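Local coordinates for nematode fatty acid retinoid binding protein (Necator americanus, PDB 4XCP), which probably binds lipids such as fatty acids and retinol in its helical fold, and here holds palmitic acid, at residues N39-D42 with G43-T46; T121-D124 with L125-S128. All blocks are in the same frame, centred on the assembly; numbering follows the deposited sequence.

Interaction 1 (N39-D42 with G43-T46); sequences NLSD and GDKT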
ATOM      1  N   ASN A  39     -14.469  -3.174   0.075  1.00 14.79           N
ATOM      2  CA  ASN A  39     -15.244  -4.409   0.036  1.00 14.16           C
ATOM      3  C   ASN A  39     -15.215  -5.204   1.329  1.00 17.42           C
ATOM      4  O   ASN A  39     -16.084  -6.028   1.538  1.00 18.63           O
ATOM      5  CB  ASN A  39     -14.729  -5.310  -1.091  1.00 16.46           C
ATOM      6  CG  ASN A  39     -15.110  -4.936  -2.502  1.00 39.27           C
ATOM      7  OD1 ASN A  39     -14.394  -5.268  -3.455  1.00 36.94           O
ATOM      8  ND2 ASN A  39     -16.245  -4.288  -2.687  1.00 37.23           N
ATOM      9  N   LEU A  40     -14.228  -4.995   2.181  1.00 13.74           N
ATOM     10  CA  LEU A  40     -14.082  -5.801   3.399  1.00 13.02           C
ATOM     11  C   LEU A  40     -15.326  -5.851   4.285  1.00 16.38           C
ATOM     12  O   LEU A  40     -15.882  -4.811   4.677  1.00 15.93           O
ATOM     13  CB  LEU A  40     -12.854  -5.371   4.225  1.00 12.69           C
ATOM     14  CG  LEU A  40     -11.489  -5.482   3.516  1.00 17.59           C
ATOM     15  CD1 LEU A  40     -10.361  -4.842   4.368  1.00 17.29           C
ATOM     16  CD2 LEU A  40     -11.146  -6.951   3.143  1.00 16.99           C
ATOM     17  N   SER A  41     -15.755  -7.083   4.596  1.00 12.09           N
ATOM     18  CA  SER A  41     -16.882  -7.320   5.502  1.00 11.88           C
ATOM     19  C   SER A  41     -16.338  -7.201   6.933  1.00 17.90           C
ATOM     20  O   SER A  41     -15.124  -7.145   7.134  1.00 16.25           O
ATOM     21  CB  SER A  41     -17.430  -8.730   5.292  1.00 12.38           C
ATOM     22  OG  SER A  41     -16.439  -9.679   5.675  1.00 15.18           O
ATOM     23  N   ASP A  42     -17.227  -7.208   7.931  1.00 17.43           N
ATOM     24  CA  ASP A  42     -16.805  -7.171   9.320  1.00 18.12           C
ATOM     25  C   ASP A  42     -15.915  -8.424   9.645  1.00 18.73           C
ATOM     26  O   ASP A  42     -14.878  -8.301  10.289  1.00 16.33           O
ATOM     27  CB  ASP A  42     -18.048  -7.072  10.221  1.00 20.96           C
ATOM     28  CG  ASP A  42     -17.767  -7.300  11.675  1.00 31.38           C
ATOM     29  OD1 ASP A  42     -17.222  -6.386  12.321  1.00 35.26           O
ATOM     30  OD2 ASP A  42     -18.089  -8.386  12.165  1.00 30.51           O
ATOM     31  N   GLY A  43     -16.331  -9.593   9.171  1.00 14.92           N
ATOM     32  CA  GLY A  43     -15.585 -10.839   9.321  1.00 13.63           C
ATOM     33  C   GLY A  43     -14.222 -10.788   8.658  1.00 17.07           C
ATOM     34  O   GLY A  43     -13.236 -11.262   9.234  1.00 14.54           O
ATOM     35  N   ASP A  44     -14.143 -10.198   7.434  1.00 14.21           N
ATOM     36  CA  ASP A  44     -12.862 -10.058   6.714  1.00 14.02           C
ATOM     37  C   ASP A  44     -11.827  -9.323   7.580  1.00 18.71           C
ATOM     38  O   ASP A  44     -10.696  -9.780   7.704  1.00 17.95           O
ATOM     39  CB  ASP A  44     -13.048  -9.274   5.393  1.00 15.13           C
ATOM     40  CG  ASP A  44     -13.724 -10.040   4.261  1.00 19.78           C
ATOM     41  OD1 ASP A  44     -13.689 -11.294   4.281  1.00 18.98           O
ATOM     42  OD2 ASP A  44     -14.305  -9.382   3.358  1.00 18.94           O
ATOM     43  N   LYS A  45     -12.237  -8.185   8.171  1.00 15.62           N
ATOM     44  CA  LYS A  45     -11.428  -7.324   9.042  1.00 15.42           C
ATOM     45  C   LYS A  45     -10.979  -8.063  10.300  1.00 18.44           C
ATOM     46  O   LYS A  45      -9.837  -7.898  10.704  1.00 17.80           O
ATOM     47  CB  LYS A  45     -12.228  -6.080   9.437  1.00 15.88           C
ATOM     48  CG  LYS A  45     -12.443  -5.104   8.279  1.00 21.73           C
ATOM     49  CD  LYS A  45     -13.571  -4.212   8.739  1.00 30.98           C
ATOM     50  CE  LYS A  45     -13.933  -3.091   7.847  1.00 35.15           C
ATOM     51  NZ  LYS A  45     -14.955  -2.252   8.542  1.00 33.45           N
ATOM     52  N   THR A  46     -11.863  -8.898  10.901  1.00 14.96           N
ATOM     53  CA  THR A  46     -11.489  -9.693  12.071  1.00 15.55           C
ATOM     54  C   THR A  46     -10.349 -10.644  11.707  1.00 18.96           C
ATOM     55  O   THR A  46      -9.358 -10.726  12.438  1.00 18.71           O
ATOM     56  CB  THR A  46     -12.691 -10.457  12.621  1.00 18.31           C
ATOM     57  OG1 THR A  46     -13.564  -9.486  13.169  1.00 18.51           O
ATOM     58  CG2 THR A  46     -12.294 -11.480  13.710  1.00 15.84           C
TER
HETATM   59  O   HOH W   1     -16.230  -9.758  13.462  1.00 24.33           O
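With chi1 at 65°, the OG of S41 lies between its own backbone N and carbonyl carbon, facing the first turn of helix 42-53, while the D44 carboxylate, chi1 -74°, is swung beside its own N and back toward S41. The two residues thereby form a capping box. S41 OG, at the N-cap, accepts from D44 N at 2.9 Å, and in return S41 N donates to D44 OD2 over 3.0 Å. This second bond is almost straight at the hydrogen (178°), yet it meets OD2 from above the carboxylate plane. The D44 amide, which the helix start leaves without a helical carbonyl, and the amide of the N-cap itself are thus both engaged. Regular helix bonding follows, with K45 N on S41 O at 3.2 Å and T46 N on D42 O at 3.1 Å, and a water links D42 OD2 with T46 OG1. On the inner side, L40 CD2 lies 3.8 Å from D44 CB, the two side chains crossing at a slant. The extended K45 passes S41 O and hydrogen-bonds through NZ to F16 O. The capping box sits where the chain passes from helix 31-39 into helix 42-53, with L40 and D44 both packed on L74 of helix 72-90.

Interaction 2 (T121-D124 with L125-S128); sequences TKDD and LKAS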
ATOM      1  N   THR A 121      -2.739   9.726  12.259  1.00 30.26           N
ATOM      2  CA  THR A 121      -3.446  11.004  12.153  1.00 30.89           C
ATOM      3  C   THR A 121      -3.315  11.442  10.689  1.00 34.19           C
ATOM      4  O   THR A 121      -2.524  10.845   9.944  1.00 32.78           O
ATOM      5  CB  THR A 121      -2.820  12.071  13.084  1.00 38.15           C
ATOM      6  OG1 THR A 121      -1.449  12.249  12.735  1.00 39.30           O
ATOM      7  CG2 THR A 121      -2.958  11.733  14.578  1.00 33.08           C
ATOM      8  N   LYS A 122      -4.057  12.488  10.279  1.00 30.86           N
ATOM      9  CA  LYS A 122      -3.958  13.012   8.917  1.00 30.85           C
ATOM     10  C   LYS A 122      -2.533  13.573   8.663  1.00 33.00           C
ATOM     11  O   LYS A 122      -2.012  13.382   7.571  1.00 31.35           O
ATOM     12  CB  LYS A 122      -5.055  14.051   8.614  1.00 34.10           C
ATOM     13  CG  LYS A 122      -5.226  14.291   7.111  1.00 49.04           C
ATOM     14  CD  LYS A 122      -6.478  15.069   6.772  1.00 63.05           C
ATOM     15  CE  LYS A 122      -6.566  15.323   5.288  1.00 74.12           C
ATOM     16  NZ  LYS A 122      -7.852  15.967   4.913  1.00 86.15           N
ATOM     17  N   ASP A 123      -1.896  14.190   9.693  1.00 29.87           N
ATOM     18  CA  ASP A 123      -0.520  14.711   9.632  1.00 29.74           C
ATOM     19  C   ASP A 123       0.518  13.588   9.458  1.00 31.51           C
ATOM     20  O   ASP A 123       1.509  13.798   8.765  1.00 31.32           O
ATOM     21  CB  ASP A 123      -0.185  15.573  10.856  1.00 32.71           C
ATOM     22  CG  ASP A 123      -0.755  16.985  10.820  1.00 44.93           C
ATOM     23  OD1 ASP A 123      -1.394  17.350   9.798  1.00 44.76           O
ATOM     24  OD2 ASP A 123      -0.567  17.725  11.812  1.00 51.87           O
ATOM     25  N   ASP A 124       0.264  12.397  10.052  1.00 25.97           N
ATOM     26  CA  ASP A 124       1.110  11.200   9.906  1.00 23.88           C
ATOM     27  C   ASP A 124       1.028  10.701   8.461  1.00 25.78           C
ATOM     28  O   ASP A 124       2.036  10.296   7.894  1.00 25.20           O
ATOM     29  CB  ASP A 124       0.632  10.066  10.819  1.00 23.97           C
ATOM     30  CG  ASP A 124       0.883  10.262  12.299  1.00 32.32           C
ATOM     31  OD1 ASP A 124       1.832  11.004  12.651  1.00 32.69           O
ATOM     32  OD2 ASP A 124       0.147   9.650  13.108  1.00 30.91           O
ATOM     33  N   LEU A 125      -0.180  10.705   7.885  1.00 20.82           N
ATOM     34  CA  LEU A 125      -0.376  10.271   6.511  1.00 20.21           C
ATOM     35  C   LEU A 125       0.287  11.246   5.551  1.00 24.13           C
ATOM     36  O   LEU A 125       0.973  10.805   4.627  1.00 23.52           O
ATOM     37  CB  LEU A 125      -1.857  10.070   6.179  1.00 19.81           C
ATOM     38  CG  LEU A 125      -2.596   8.976   6.975  1.00 23.45           C
ATOM     39  CD1 LEU A 125      -4.083   9.092   6.768  1.00 23.05           C
ATOM     40  CD2 LEU A 125      -2.138   7.580   6.579  1.00 23.04           C
ATOM     41  N   LYS A 126       0.149  12.569   5.814  1.00 22.13           N
ATOM     42  CA  LYS A 126       0.766  13.619   5.006  1.00 22.28           C
ATOM     43  C   LYS A 126       2.283  13.448   5.024  1.00 26.52           C
ATOM     44  O   LYS A 126       2.933  13.581   3.980  1.00 26.33           O
ATOM     45  CB  LYS A 126       0.390  15.011   5.547  1.00 26.54           C
ATOM     46  CG  LYS A 126      -1.051  15.451   5.287  1.00 36.51           C
ATOM     47  CD  LYS A 126      -1.241  16.897   5.732  1.00 43.64           C
ATOM     48  CE  LYS A 126      -2.603  17.445   5.386  1.00 66.83           C
ATOM     49  NZ  LYS A 126      -3.534  17.390   6.545  1.00 82.87           N
ATOM     50  N   ALA A 127       2.841  13.128   6.213  1.00 23.43           N
ATOM     51  CA  ALA A 127       4.277  12.905   6.396  1.00 24.09           C
ATOM     52  C   ALA A 127       4.739  11.679   5.598  1.00 24.76           C
ATOM     53  O   ALA A 127       5.781  11.773   4.950  1.00 22.28           O
ATOM     54  CB  ALA A 127       4.612  12.742   7.870  1.00 25.20           C
ATOM     55  N   SER A 128       3.938  10.573   5.568  1.00 20.21           N
ATOM     56  CA  SER A 128       4.322   9.390   4.779  1.00 19.96           C
ATOM     57  C   SER A 128       4.316   9.663   3.268  1.00 21.99           C
ATOM     58  O   SER A 128       5.232   9.232   2.581  1.00 20.76           O
ATOM     59  CB  SER A 128       3.474   8.160   5.114  1.00 23.21           C
ATOM     60  OG  SER A 128       2.118   8.313   4.740  1.00 35.11           O
TER
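Helix 122-138 opens with regular i to i-4 bonding, in which L125 N and K126 N donate to T121 O and K122 O at 3.1 and 2.9 Å, and A127 N and S128 N bond likewise to D123 O and D124 O. Ahead of it, T121 is the N-cap and makes a capping box with D124. T121 OG1 accepts from D124 N at 3.2 Å, and D124 OD2 takes the T121 N-H at 3.0 Å, from 37° above the carboxylate plane. On the buried side, L125 sets CG 3.5 Å from T121 O and packs on I110 and Y114 of helix 94-115 and on F166. A turn later S128 OG folds back to donate to L125 O at 2.7 Å. K126 runs straight to CE and then bends at chi4 (98°), which brings NZ alongside the aliphatic chain of K122, 3.6 Å from CG, and within a long salt bridge, 3.9 Å, of D123 OD1. The extended K122 carries its own ammonium onward to a salt bridge with D24. Chemically, the acidic groups of D123 and D124 near the helix start would be favoured by the helix dipole. D124 OD2 also meets R113 in a salt bridge, so one oxygen closes the capping box and ties the helix start to helix 94-115, while D24 and D123 probably offset the like charges of the two lysines.

Interactions 1 and 2 repeat one solution at two helix starts: a hydroxyl residue at the N-cap and an aspartate three residues on. They lie in series along the chain, their centres 25 Å apart and their nearest atoms about 15 Å apart, so they do not touch. The surroundings of the aspartates differ, since that of 121-128 also reaches an arginine whereas that of 39-46 packs against a leucine. Each site contributes one buried leucine close to bound palmitic acid, the L40 side chain at about 5 Å and that of L125 at about 6 Å. The capped turns thus lie at the surface, each with one leucine near the bound lipid but, at these separations, not in direct contact with it.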